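Phytochrome Response Regulator RcpA (PDB 1K68) probably serves as the CheY-like receiver partner of a cyanobacterial phytochrome, relaying its signal through a phosphorylated aspartate and dimerising. Local coordinates at residues A[87-92]-A[110-115]; A[34-39]-A[65-70]. All coordinates share one frame; numbering follows the deposited sequence. Where two conformers were deposited one is given.

Interaction 1. Residues A[87-92]-A[110-115]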
loop_
_atom_site.group_PDB
_atom_site.type_symbol
_atom_site.label_atom_id
_atom_site.label_comp_id
_atom_site.label_asym_id
_atom_site.label_seq_id
_atom_site.Cartn_x
_atom_site.Cartn_y
_atom_site.Cartn_z
ATOM N N PRO A 87 -24.398 8.068 1.873
ATOM C CA PRO A 87 -23.546 8.340 3.032
ATOM C C PRO A 87 -22.173 8.860 2.622
ATOM O O PRO A 87 -21.493 8.271 1.774
ATOM C CB PRO A 87 -23.462 6.990 3.721
ATOM C CG PRO A 87 -24.785 6.367 3.397
ATOM C CD PRO A 87 -24.962 6.711 1.939
ATOM N N VAL A 88 -21.779 9.981 3.213
ATOM C CA VAL A 88 -20.478 10.565 2.933
ATOM C C VAL A 88 -19.640 10.514 4.196
ATOM O O VAL A 88 -20.072 10.975 5.255
ATOM C CB VAL A 88 -20.580 12.048 2.487
ATOM C CG1 VAL A 88 -19.166 12.659 2.332
ATOM C CG2 VAL A 88 -21.317 12.147 1.165
ATOM N N VAL A 89 -18.448 9.937 4.082
ATOM C CA VAL A 89 -17.525 9.879 5.203
ATOM C C VAL A 89 -16.312 10.712 4.827
ATOM O O VAL A 89 -15.540 10.346 3.931
ATOM C CB VAL A 89 -17.032 8.445 5.501
ATOM C CG1 VAL A 89 -15.910 8.498 6.541
ATOM C CG2 VAL A 89 -18.172 7.598 6.031
ATOM N N VAL A 90 -16.145 11.851 5.482
ATOM C CA VAL A 90 -14.983 12.668 5.192
ATOM C C VAL A 90 -13.800 12.006 5.889
ATOM O O VAL A 90 -13.870 11.691 7.078
ATOM C CB VAL A 90 -15.189 14.123 5.683
ATOM C CG1 VAL A 90 -13.837 14.841 5.844
ATOM C CG2 VAL A 90 -16.051 14.870 4.665
ATOM N N LEU A 91 -12.748 11.737 5.117
ATOM C CA LEU A 91 -11.515 11.121 5.613
ATOM C C LEU A 91 -10.446 12.097 5.158
ATOM O O LEU A 91 -10.121 12.180 3.972
ATOM C CB LEU A 91 -11.300 9.732 4.984
ATOM C CG LEU A 91 -10.008 8.972 5.309
ATOM C CD1 LEU A 91 -9.854 8.786 6.814
ATOM C CD2 LEU A 91 -10.036 7.626 4.607
ATOM N N SER A 92 -9.900 12.844 6.111
ATOM C CA SER A 92 -8.934 13.873 5.781
ATOM C C SER A 92 -7.812 14.035 6.802
ATOM O O SER A 92 -7.947 13.642 7.965
ATOM C CB SER A 92 -9.703 15.199 5.628
ATOM O OG SER A 92 -8.841 16.308 5.500
ATOM N N CYS A 110 -20.158 11.391 8.710
ATOM C CA CYS A 110 -19.081 11.202 9.669
ATOM C C CYS A 110 -17.790 11.862 9.214
ATOM O O CYS A 110 -17.523 11.985 8.006
ATOM C CB CYS A 110 -18.827 9.707 9.887
ATOM S SG CYS A 110 -17.738 9.373 11.285
ATOM N N TYR A 111 -16.978 12.274 10.187
ATOM C CA TYR A 111 -15.697 12.917 9.897
ATOM C C TYR A 111 -14.580 12.115 10.558
ATOM O O TYR A 111 -14.638 11.813 11.754
ATOM C CB TYR A 111 -15.714 14.354 10.435
ATOM C CG TYR A 111 -14.554 15.237 10.016
ATOM C CD1 TYR A 111 -14.755 16.322 9.155
ATOM C CD2 TYR A 111 -13.272 15.039 10.537
ATOM C CE1 TYR A 111 -13.711 17.195 8.835
ATOM C CE2 TYR A 111 -12.222 15.900 10.218
ATOM C CZ TYR A 111 -12.452 16.978 9.373
ATOM O OH TYR A 111 -11.435 17.857 9.091
ATOM N N ILE A 112 -13.564 11.760 9.780
ATOM C CA ILE A 112 -12.445 10.996 10.318
ATOM C C ILE A 112 -11.130 11.621 9.880
ATOM O O ILE A 112 -10.952 11.969 8.714
ATOM C CB ILE A 112 -12.479 9.522 9.843
ATOM C CG1 ILE A 112 -13.767 8.847 10.320
ATOM C CG2 ILE A 112 -11.264 8.777 10.384
ATOM C CD1 ILE A 112 -13.961 7.465 9.784
ATOM N N THR A 113 -10.211 11.765 10.827
ATOM C CA THR A 113 -8.910 12.337 10.529
ATOM C C THR A 113 -7.933 11.219 10.223
ATOM O O THR A 113 -7.885 10.212 10.931
ATOM C CB THR A 113 -8.371 13.144 11.715
ATOM O OG1 THR A 113 -8.262 12.284 12.855
ATOM C CG2 THR A 113 -9.310 14.291 12.048
ATOM N N LYS A 114 -7.152 11.394 9.165
ATOM C CA LYS A 114 -6.177 10.392 8.784
ATOM C C LYS A 114 -5.091 10.295 9.861
ATOM O O LYS A 114 -4.533 11.308 10.283
ATOM C CB LYS A 114 -5.563 10.766 7.436
ATOM C CG LYS A 114 -6.553 10.758 6.269
ATOM C CD LYS A 114 -5.862 11.201 4.991
ATOM C CE LYS A 114 -6.792 11.106 3.802
ATOM N NZ LYS A 114 -6.206 11.780 2.626
ATOM N N SER A 115 -4.809 9.078 10.317
ATOM C CA SER A 115 -3.784 8.870 11.346
ATOM C C SER A 115 -2.415 9.252 10.793
ATOM O O SER A 115 -2.210 9.292 9.574
ATOM C CB SER A 115 -3.731 7.399 11.772
ATOM O OG SER A 115 -5.019 6.867 12.021
#

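Interaction 2. Residues A[34-39]-A[65-70]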
loop_
_atom_site.group_PDB
_atom_site.type_symbol
_atom_site.label_atom_id
_atom_site.label_comp_id
_atom_site.label_asym_id
_atom_site.label_seq_id
_atom_site.Cartn_x
_atom_site.Cartn_y
_atom_site.Cartn_z
ATOM N N VAL A 34 -11.710 8.938 -8.048
ATOM C CA VAL A 34 -11.535 10.119 -8.892
ATOM C C VAL A 34 -10.645 11.032 -8.059
ATOM O O VAL A 34 -10.698 10.995 -6.821
ATOM C CB VAL A 34 -12.859 10.839 -9.239
ATOM C CG1 VAL A 34 -13.682 9.973 -10.176
ATOM C CG2 VAL A 34 -13.627 11.172 -7.979
ATOM N N ARG A 35 -9.850 11.861 -8.725
ATOM C CA ARG A 35 -8.884 12.705 -8.026
ATOM C C ARG A 35 -9.115 14.196 -7.828
ATOM O O ARG A 35 -8.213 14.900 -7.385
ATOM C CB ARG A 35 -7.517 12.474 -8.663
ATOM C CG ARG A 35 -7.210 10.985 -8.782
ATOM C CD ARG A 35 -6.028 10.691 -9.682
ATOM N NE ARG A 35 -4.850 10.310 -8.916
ATOM C CZ ARG A 35 -4.258 11.095 -8.024
ATOM N NH1 ARG A 35 -4.731 12.308 -7.781
ATOM N NH2 ARG A 35 -3.189 10.666 -7.376
ATOM N N ASP A 36 -10.298 14.694 -8.155
ATOM C CA ASP A 36 -10.583 16.108 -7.918
ATOM C C ASP A 36 -12.076 16.328 -7.720
ATOM O O ASP A 36 -12.886 15.492 -8.109
ATOM C CB ASP A 36 -10.060 16.995 -9.055
ATOM C CG ASP A 36 -10.828 16.812 -10.344
ATOM O OD1 ASP A 36 -10.283 16.183 -11.277
ATOM O OD2 ASP A 36 -11.975 17.294 -10.418
ATOM N N GLY A 37 -12.427 17.449 -7.105
ATOM C CA GLY A 37 -13.822 17.749 -6.843
ATOM C C GLY A 37 -14.679 17.802 -8.090
ATOM O O GLY A 37 -15.826 17.351 -8.081
ATOM N N MET A 38 -14.122 18.354 -9.165
ATOM C CA MET A 38 -14.847 18.466 -10.422
ATOM C C MET A 38 -15.295 17.101 -10.916
ATOM O O MET A 38 -16.484 16.887 -11.162
ATOM C CB MET A 38 -13.973 19.142 -11.481
ATOM C CG MET A 38 -13.648 20.602 -11.197
ATOM S SD MET A 38 -15.114 21.643 -11.077
ATOM C CE MET A 38 -14.464 23.065 -10.211
ATOM N N GLU A 39 -14.345 16.179 -11.061
ATOM C CA GLU A 39 -14.665 14.833 -11.524
ATOM C C GLU A 39 -15.659 14.208 -10.570
ATOM O O GLU A 39 -16.569 13.490 -10.981
ATOM C CB GLU A 39 -13.418 13.947 -11.570
ATOM C CG GLU A 39 -12.313 14.453 -12.463
ATOM C CD GLU A 39 -12.830 14.958 -13.787
ATOM O OE1 GLU A 39 -13.547 14.200 -14.481
ATOM O OE2 GLU A 39 -12.515 16.116 -14.127
ATOM N N LEU A 65 -8.929 19.057 -1.953
ATOM C CA LEU A 65 -8.901 18.557 -3.320
ATOM C C LEU A 65 -8.624 19.634 -4.360
ATOM O O LEU A 65 -8.934 20.814 -4.164
ATOM C CB LEU A 65 -10.235 17.905 -3.668
ATOM C CG LEU A 65 -10.698 16.693 -2.870
ATOM C CD1 LEU A 65 -12.157 16.425 -3.175
ATOM C CD2 LEU A 65 -9.848 15.492 -3.216
ATOM N N PRO A 66 -8.018 19.231 -5.481
ATOM C CA PRO A 66 -7.685 20.119 -6.596
ATOM C C PRO A 66 -8.961 20.468 -7.358
ATOM O O PRO A 66 -9.915 19.677 -7.376
ATOM C CB PRO A 66 -6.749 19.266 -7.446
ATOM C CG PRO A 66 -6.091 18.392 -6.444
ATOM C CD PRO A 66 -7.249 17.981 -5.575
ATOM N N LYS A 67 -8.960 21.648 -7.976
ATOM C CA LYS A 67 -10.079 22.138 -8.771
ATOM C C LYS A 67 -11.263 22.581 -7.916
ATOM O O LYS A 67 -11.641 23.750 -7.915
ATOM C CB LYS A 67 -10.521 21.055 -9.755
ATOM C CG LYS A 67 -9.432 20.614 -10.713
ATOM C CD LYS A 67 -9.657 21.178 -12.104
ATOM C CE LYS A 67 -9.886 20.057 -13.108
ATOM N NZ LYS A 67 -10.092 20.576 -14.489
ATOM N N LYS A 68 -11.848 21.639 -7.192
ATOM C CA LYS A 68 -12.992 21.923 -6.341
ATOM C C LYS A 68 -12.742 21.121 -5.067
ATOM O O LYS A 68 -12.579 19.900 -5.130
ATOM C CB LYS A 68 -14.261 21.448 -7.047
ATOM C CG LYS A 68 -15.549 21.793 -6.360
ATOM C CD LYS A 68 -16.704 21.683 -7.345
ATOM C CE LYS A 68 -17.854 22.608 -6.944
ATOM N NZ LYS A 68 -18.973 22.587 -7.922
ATOM N N ASP A 69 -12.696 21.788 -3.917
ATOM C CA ASP A 69 -12.424 21.059 -2.681
ATOM C C ASP A 69 -13.595 20.266 -2.134
ATOM O O ASP A 69 -14.742 20.439 -2.548
ATOM C CB ASP A 69 -11.864 21.989 -1.583
ATOM C CG ASP A 69 -12.862 23.034 -1.109
ATOM O OD1 ASP A 69 -14.083 22.778 -1.156
ATOM O OD2 ASP A 69 -12.420 24.112 -0.658
ATOM N N GLY A 70 -13.270 19.384 -1.195
ATOM C CA GLY A 70 -14.261 18.538 -0.565
ATOM C C GLY A 70 -15.360 19.297 0.145
ATOM O O GLY A 70 -16.501 18.842 0.173
#

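Interaction 1. Residues A[87-92]-A[110-115]
Val90 slips one methyl beneath the ring of Tyr111. With CG1 anti to the backbone N (chi1 160°), that methyl lies over the ring face, 4.1 Å from the centroid of Tyr111 and offset toward CD1, a CH-pi contact. On the other face of the sheet, Leu91 CD1 meets Ile112 CG2 at 3.8 Å, and Val89 CG1 touches Ile112 CD1. Between these layers the backbones run parallel: Val90 N to Cys110 O and Ser92 N to Ile112 O are both 2.9 Å, and Ile112 N to Val90 O is 2.7 Å. These are the last two strands of the receiver's parallel (beta/alpha)5 sheet, joined by a beta-alpha-beta crossover through helix 97-105. Their C-terminal ends reach the phosphorylation site. Lys114, just past the strand, donates its N to Ser92 O from well above the carbonyl plane. The extended side chain of Lys114 then doubles back over the Ser92 backbone, its CE 3.5 Å from Leu91 O, and carries NZ to the aspartyl phosphate at position 62, with salt bridges to Glu9 and Asp14. Ser92 OG, in one of its two conformers, hydrogen-bonds that phosphate and Ser94 N, while Tyr111 OH reaches Ser94 O, consistent with the inward aromatic of activated receivers. The opposite end is looser. Strand 110-113 is the outermost in this chain, and where it begins the Cys110 N to Val88 O bond is weak at 3.5 Å. There Val89 CG2 only approaches Cys110 CB, at 4.4 Å.

Interaction 2. Residues A[34-39]-A[65-70]
Pro66 O is approached by three groups at once. Gly37 N reaches it from the neighbouring segment in a weak hydrogen bond of 3.4 Å, Lys68 N gives it a second weak bond from two residues on, and Asp36 CB presses against it at 3.2 Å. The Lys68 bond closes a classic gamma turn, with Lys67 at its apex in the positive-phi conformation (phi 74°, psi -63°). Past the turn, Lys68 O comes within 3.0 Å of Gly37 CA in a CA-H...O contact, an approach that the missing CB of Gly37 makes possible.

Asp36 caps helix 37-44. Its CG sits between the backbone N and the carbonyl carbon (chi1 69°), which brings OD2 round to the first turn, where Glu39 N meets it at 2.7 Å from above the carboxylate plane. An alanine at Asp36 has no carboxylate, and would probably leave Glu39 N without its cap and Lys67 CG with less to pack on. Lys67 NZ stays 5.4 Å from Asp36 OD1, so any attraction between the two charges is likely to be loose.

Met38 bends at chi2 and lies across both lysines at about a right angle. Its CG is tight against Lys67 CB at 3.5 Å, and its terminal CE rests on Lys68 CB at 3.6 Å. Lys68 itself runs on, extended, to a salt bridge with Glu76, while Asp69 caps helix 70-79 through Glu72 N. Deeper in, Leu65 sets its CB and CD1 beside Gly37 N. The gamma-turn loop that follows the phosphorylated aspartate is a hallmark of CheY-like receiver domains, here docked on the start of helix 37-44 beside the magnesium site.

How the interactions relate
From the N terminus, the chain first reaches interaction 2 at the end of strand 30-34 and the start of helix 37-44. It passes through that helix and strand 58-60 before residues 65-70 come back to close the loop. Helix 70-79 then leads to strand 88-92, where interaction 1 opens, and helix 97-105 returns the chain so that 110-115 can close it. The loops follow in series, neither nested nor crossed. Interaction 2 ties one edge strand's exit to the loop after the central strand; interaction 1 joins the other edge strand to its neighbour. Their centres are about 16 Å apart, and both border the magnesium and phosphoaspartate site.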